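Local coordinates for protein zinc chaperone AztD (Citrobacter koseri, PDB 6CMK) that acts as a periplasmic zinc chaperone that binds zinc ions and hands one directly to the solute-binding protein AztC, at residues K113-E118 against A151-Q156; G132-W137 against Q145-S150. All blocks are in the same frame, centred on the assembly; numbering follows the deposited sequence.

The two contacts belong to adjoining blades of a beta-propeller, interaction 2 within one blade and interaction 1 between it and the blade before. Coming from the N terminus, the chain first runs through 113-118, in strand 113-120 of one blade, and then enters the next blade at strand 124-130. Interaction 2 closes a short loop there, pairing 132-137 with 145-150 as a beta hairpin. The chain goes straight on into helix 149-153, whose end returns to 113-118 in interaction 1. The larger loop of interaction 1 therefore encloses the smaller one, and the two do not cross. Leu147 joins them: its CD1 lies 3.5 Å from Val152 CG2 and 3.6 Å from Leu117 CD2.

Interaction 1: residues K113-E118 against A151-Q156; sequences KLLPLE and AVLKGQ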
loop_
_atom_site.group_PDB
_atom_site.type_symbol
_atom_site.label_atom_id
_atom_site.label_comp_id
_atom_site.label_asym_id
_atom_site.label_seq_id
_atom_site.Cartn_x
_atom_site.Cartn_y
_atom_site.Cartn_z
ATOM N N LYS B 113 4.538 -12.798 19.228
ATOM C CA LYS B 113 5.647 -13.449 19.908
ATOM C C LYS B 113 6.856 -12.529 20.000
ATOM O O LYS B 113 7.064 -11.641 19.165
ATOM C CB LYS B 113 6.028 -14.763 19.212
ATOM C CG LYS B 113 6.591 -14.614 17.811
ATOM C CD LYS B 113 6.837 -15.976 17.179
ATOM C CE LYS B 113 7.025 -15.878 15.672
ATOM N NZ LYS B 113 5.765 -15.533 14.955
ATOM N N LEU B 114 7.645 -12.753 21.041
ATOM C CA LEU B 114 8.920 -12.071 21.184
ATOM C C LEU B 114 9.920 -12.710 20.235
ATOM O O LEU B 114 10.111 -13.930 20.256
ATOM C CB LEU B 114 9.423 -12.173 22.622
ATOM C CG LEU B 114 9.421 -10.935 23.513
ATOM C CD1 LEU B 114 9.936 -11.333 24.886
ATOM C CD2 LEU B 114 10.270 -9.817 22.938
ATOM N N LEU B 115 10.533 -11.901 19.400
ATOM C CA LEU B 115 11.532 -12.417 18.486
ATOM C C LEU B 115 12.892 -12.450 19.159
ATOM O O LEU B 115 13.118 -11.781 20.176
ATOM C CB LEU B 115 11.585 -11.561 17.230
ATOM C CG LEU B 115 10.385 -11.726 16.297
ATOM C CD1 LEU B 115 10.365 -10.612 15.271
ATOM C CD2 LEU B 115 10.379 -13.095 15.616
ATOM N N PRO B 116 13.822 -13.254 18.631
ATOM C CA PRO B 116 15.165 -13.301 19.230
ATOM C C PRO B 116 15.986 -12.049 18.980
ATOM O O PRO B 116 16.960 -11.819 19.710
ATOM C CB PRO B 116 15.805 -14.531 18.569
ATOM C CG PRO B 116 15.069 -14.696 17.280
ATOM C CD PRO B 116 13.657 -14.251 17.556
ATOM N N LEU B 117 15.636 -11.242 17.979
ATOM C CA LEU B 117 16.413 -10.047 17.684
ATOM C C LEU B 117 16.362 -9.074 18.850
ATOM O O LEU B 117 15.282 -8.609 19.240
ATOM C CB LEU B 117 15.906 -9.354 16.421
ATOM C CG LEU B 117 16.625 -8.023 16.142
ATOM C CD1 LEU B 117 18.036 -8.287 15.674
ATOM C CD2 LEU B 117 15.913 -7.215 15.098
ATOM N N GLU B 118 17.539 -8.745 19.370
ATOM C CA GLU B 118 17.727 -7.635 20.290
ATOM C C GLU B 118 18.823 -6.740 19.738
ATOM O O GLU B 118 19.817 -7.229 19.194
ATOM C CB GLU B 118 18.132 -8.097 21.686
ATOM C CG GLU B 118 17.085 -8.866 22.453
ATOM C CD GLU B 118 17.539 -9.152 23.874
ATOM O OE1 GLU B 118 18.738 -8.953 24.161
ATOM O OE2 GLU B 118 16.702 -9.563 24.700
ATOM N N ALA B 151 14.788 -9.776 7.354
ATOM C CA ALA B 151 15.743 -10.583 8.109
ATOM C C ALA B 151 15.284 -10.782 9.548
ATOM O O ALA B 151 15.324 -11.900 10.077
ATOM C CB ALA B 151 17.116 -9.918 8.069
ATOM N N VAL B 152 14.826 -9.711 10.195
ATOM C CA VAL B 152 14.389 -9.801 11.585
ATOM C C VAL B 152 13.295 -10.852 11.737
ATOM O O VAL B 152 13.323 -11.681 12.654
ATOM C CB VAL B 152 13.914 -8.424 12.075
ATOM C CG1 VAL B 152 13.359 -8.507 13.501
ATOM C CG2 VAL B 152 15.050 -7.426 11.962
ATOM N N LEU B 153 12.302 -10.823 10.849
ATOM C CA LEU B 153 11.183 -11.754 10.968
ATOM C C LEU B 153 11.616 -13.197 10.772
ATOM O O LEU B 153 10.978 -14.105 11.323
ATOM C CB LEU B 153 10.091 -11.402 9.958
ATOM C CG LEU B 153 9.228 -10.219 10.366
ATOM C CD1 LEU B 153 8.470 -9.692 9.155
ATOM C CD2 LEU B 153 8.295 -10.658 11.485
ATOM N N LYS B 154 12.670 -13.439 9.983
ATOM C CA LYS B 154 13.216 -14.779 9.837
ATOM C C LYS B 154 14.062 -15.202 11.028
ATOM O O LYS B 154 14.516 -16.350 11.061
ATOM C CB LYS B 154 14.092 -14.889 8.587
ATOM C CG LYS B 154 13.468 -14.548 7.249
ATOM C CD LYS B 154 14.524 -14.806 6.181
ATOM C CE LYS B 154 14.347 -13.986 4.921
ATOM N NZ LYS B 154 15.586 -14.075 4.093
ATOM N N GLY B 155 14.300 -14.308 11.982
ATOM C CA GLY B 155 15.196 -14.608 13.078
ATOM C C GLY B 155 16.659 -14.406 12.764
ATOM O O GLY B 155 17.514 -15.012 13.426
ATOM N N GLN B 156 16.982 -13.584 11.769
ATOM C CA GLN B 156 18.367 -13.228 11.486
ATOM C C GLN B 156 18.678 -11.845 12.044
ATOM O O GLN B 156 17.842 -10.938 12.001
ATOM C CB GLN B 156 18.647 -13.264 9.986
ATOM C CG GLN B 156 18.531 -14.656 9.408
ATOM C CD GLN B 156 18.939 -14.729 7.955
ATOM O OE1 GLN B 156 19.719 -13.906 7.468
ATOM N NE2 GLN B 156 18.414 -15.728 7.250
HETATM O O HOH W 1 14.531 -12.126 15.190
#
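At this blade-to-blade junction of the beta-propeller, Leu115 and Leu117 of strand 113-120 meet Val152 on the short helix 149-153 of the next blade. The chain turns a corner at Pro116, a rigid residue well suited to a bend. Leu117 points toward the helix, and its CG, anti to the backbone N (chi1 175°), carries CD2 to the two branches of Val152. The methyl seems to sit in the notch of the valine, though its spacing from CG1 and CG2 is shorter than usual and the exact closeness is doubtful. Leu115 crosses Val152 at about a right angle, with CD1 4.1 Å from Val152 CG1. It also touches the exposed Leu153, whose CB points away but whose CD2 swings back to Leu115 CD1 (4.3 Å). Leu115 also packs on Thr91 and Ala93 of strand 88-100. The helix ends in a Schellman motif at Gly155, whose positive phi (83°) calls for glycine; Pro116 CG lies 4.2 Å from Gly155 CA. No direct hydrogen bond spans the contact. Instead, a water donates to Val152 O at 2.8 Å, the same oxygen that accepts Gly155 N, and weakly accepts Leu117 N at 3.1 Å.

Interaction 2: residues G132-W137 against Q145-S150; sequences GKIAQW and QILGES
Ile134 and Leu147 form the tight centre of an antiparallel beta hairpin within one propeller blade. They are a hydrogen-bonded pair, with Ile134 N to Leu147 O at 2.9 Å and Leu147 N to Ile134 O at 3.0 Å. Gln136 and Gln145 make the next such pair; their buried amide nitrogens are satisfied, Gln136 NE2 by Trp137 O (3.0 Å) and Gly125 O, Gln145 NE2 by Thr120 O. Leu147 has its CG between backbone N and carbonyl carbon (chi1 55°), which turns the branched end toward Ile134 and sets CD2 3.8 Å from Ile134 CG2. Ile134 CD1 extends further, to 3.7 Å from Glu149 N. That N-H bonds Gly132 O at 2.8 Å, carrying the pairing past the N-cap Gly148 into the helix, while Gly132 has the positive phi that favours glycine.

Between the two strands the face of Ala135 and Ile146 is looser. Ala135 CB reaches Ile146 CG1 at only 4.2 Å, yet the small alanine is buried under strand 172-174 of the following blade. Solvent reaches Ile146 and Lys133, whose ammonium makes a salt bridge with Asp176.

Strand 172-174 also packs on Lys133, whereas strand 113-120 of the preceding blade meets Leu147, Gln136 and Gln145. The Glu149 carboxylate bonds Ser73 and Thr78 of that preceding blade, and strands 124-130 and 160-163 flank the hairpin within its own sheet.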
loop_
_atom_site.group_PDB
_atom_site.type_symbol
_atom_site.label_atom_id
_atom_site.label_comp_id
_atom_site.label_asym_id
_atom_site.label_seq_id
_atom_site.Cartn_x
_atom_site.Cartn_y
_atom_site.Cartn_z
ATOM N N GLY B 132 10.720 -1.381 5.259
ATOM C CA GLY B 132 11.440 -2.509 5.795
ATOM C C GLY B 132 12.838 -2.181 6.262
ATOM O O GLY B 132 13.464 -3.016 6.927
ATOM N N LYS B 133 13.355 -1.007 5.915
ATOM C CA LYS B 133 14.671 -0.586 6.383
ATOM C C LYS B 133 14.533 0.016 7.770
ATOM O O LYS B 133 13.625 0.813 8.015
ATOM C CB LYS B 133 15.277 0.447 5.436
ATOM C CG LYS B 133 15.423 -0.015 3.984
ATOM C CD LYS B 133 16.004 1.096 3.128
ATOM C CE LYS B 133 14.916 2.052 2.625
ATOM N NZ LYS B 133 14.186 1.463 1.460
ATOM N N ILE B 134 15.451 -0.345 8.674
ATOM C CA ILE B 134 15.369 0.050 10.084
ATOM C C ILE B 134 16.648 0.780 10.460
ATOM O O ILE B 134 17.743 0.313 10.147
ATOM C CB ILE B 134 15.178 -1.173 11.013
ATOM C CG1 ILE B 134 13.838 -1.869 10.763
ATOM C CG2 ILE B 134 15.319 -0.785 12.494
ATOM C CD1 ILE B 134 13.866 -3.330 11.151
ATOM N N ALA B 135 16.515 1.900 11.167
ATOM C CA ALA B 135 17.664 2.577 11.760
ATOM C C ALA B 135 17.356 2.825 13.223
ATOM O O ALA B 135 16.398 3.531 13.537
ATOM C CB ALA B 135 17.973 3.902 11.055
ATOM N N GLN B 136 18.169 2.251 14.112
ATOM C CA GLN B 136 18.036 2.452 15.548
ATOM C C GLN B 136 19.194 3.320 16.028
ATOM O O GLN B 136 20.363 2.966 15.829
ATOM C CB GLN B 136 18.007 1.111 16.288
ATOM C CG GLN B 136 17.976 1.237 17.809
ATOM C CD GLN B 136 16.683 1.867 18.280
ATOM O OE1 GLN B 136 15.598 1.356 17.996
ATOM N NE2 GLN B 136 16.785 2.980 18.987
ATOM N N TRP B 137 18.865 4.452 16.644
ATOM C CA TRP B 137 19.855 5.347 17.229
ATOM C C TRP B 137 20.186 4.931 18.655
ATOM O O TRP B 137 19.326 4.449 19.400
ATOM C CB TRP B 137 19.341 6.784 17.227
ATOM C CG TRP B 137 20.403 7.800 17.487
ATOM C CD1 TRP B 137 20.805 8.292 18.698
ATOM C CD2 TRP B 137 21.199 8.455 16.501
ATOM N NE1 TRP B 137 21.816 9.216 18.520
ATOM C CE2 TRP B 137 22.073 9.330 17.177
ATOM C CE3 TRP B 137 21.261 8.381 15.103
ATOM C CZ2 TRP B 137 22.989 10.129 16.505
ATOM C CZ3 TRP B 137 22.184 9.176 14.438
ATOM C CH2 TRP B 137 23.027 10.043 15.142
ATOM N N GLN B 145 22.573 1.690 14.315
ATOM C CA GLN B 145 22.459 0.316 13.838
ATOM C C GLN B 145 21.389 0.245 12.761
ATOM O O GLN B 145 20.246 0.642 12.991
ATOM C CB GLN B 145 22.147 -0.633 14.987
ATOM C CG GLN B 145 23.279 -0.680 15.999
ATOM C CD GLN B 145 23.032 -1.646 17.136
ATOM O OE1 GLN B 145 22.266 -2.601 17.014
ATOM N NE2 GLN B 145 23.692 -1.402 18.252
ATOM N N ILE B 146 21.770 -0.234 11.583
ATOM C CA ILE B 146 20.863 -0.347 10.445
ATOM C C ILE B 146 20.641 -1.824 10.150
ATOM O O ILE B 146 21.584 -2.621 10.148
ATOM C CB ILE B 146 21.410 0.405 9.211
ATOM C CG1 ILE B 146 21.226 1.920 9.378
ATOM C CG2 ILE B 146 20.673 0.005 7.939
ATOM C CD1 ILE B 146 22.199 2.573 10.326
ATOM N N LEU B 147 19.389 -2.186 9.892
ATOM C CA LEU B 147 19.029 -3.572 9.641
ATOM C C LEU B 147 17.752 -3.583 8.815
ATOM O O LEU B 147 17.289 -2.541 8.344
ATOM C CB LEU B 147 18.876 -4.346 10.946
ATOM C CG LEU B 147 17.907 -3.777 11.977
ATOM C CD1 LEU B 147 17.369 -4.925 12.781
ATOM C CD2 LEU B 147 18.588 -2.757 12.892
ATOM N N GLY B 148 17.206 -4.779 8.609
ATOM C CA GLY B 148 16.036 -4.942 7.771
ATOM C C GLY B 148 15.004 -5.847 8.411
ATOM O O GLY B 148 15.336 -6.816 9.081
ATOM N N GLU B 149 13.732 -5.519 8.158
ATOM C CA GLU B 149 12.606 -6.225 8.768
ATOM C C GLU B 149 12.475 -7.658 8.268
ATOM O O GLU B 149 12.095 -8.551 9.034
ATOM C CB GLU B 149 11.295 -5.479 8.491
ATOM C CG GLU B 149 10.084 -6.153 9.146
ATOM C CD GLU B 149 8.766 -5.425 8.913
ATOM O OE1 GLU B 149 8.516 -5.001 7.768
ATOM O OE2 GLU B 149 7.969 -5.298 9.878
ATOM N N SER B 150 12.732 -7.897 6.981
ATOM C CA SER B 150 12.588 -9.249 6.455
ATOM C C SER B 150 13.538 -10.202 7.165
ATOM O O SER B 150 13.145 -11.300 7.579
ATOM C CB SER B 150 12.825 -9.251 4.946
ATOM O OG SER B 150 12.835 -10.576 4.436
#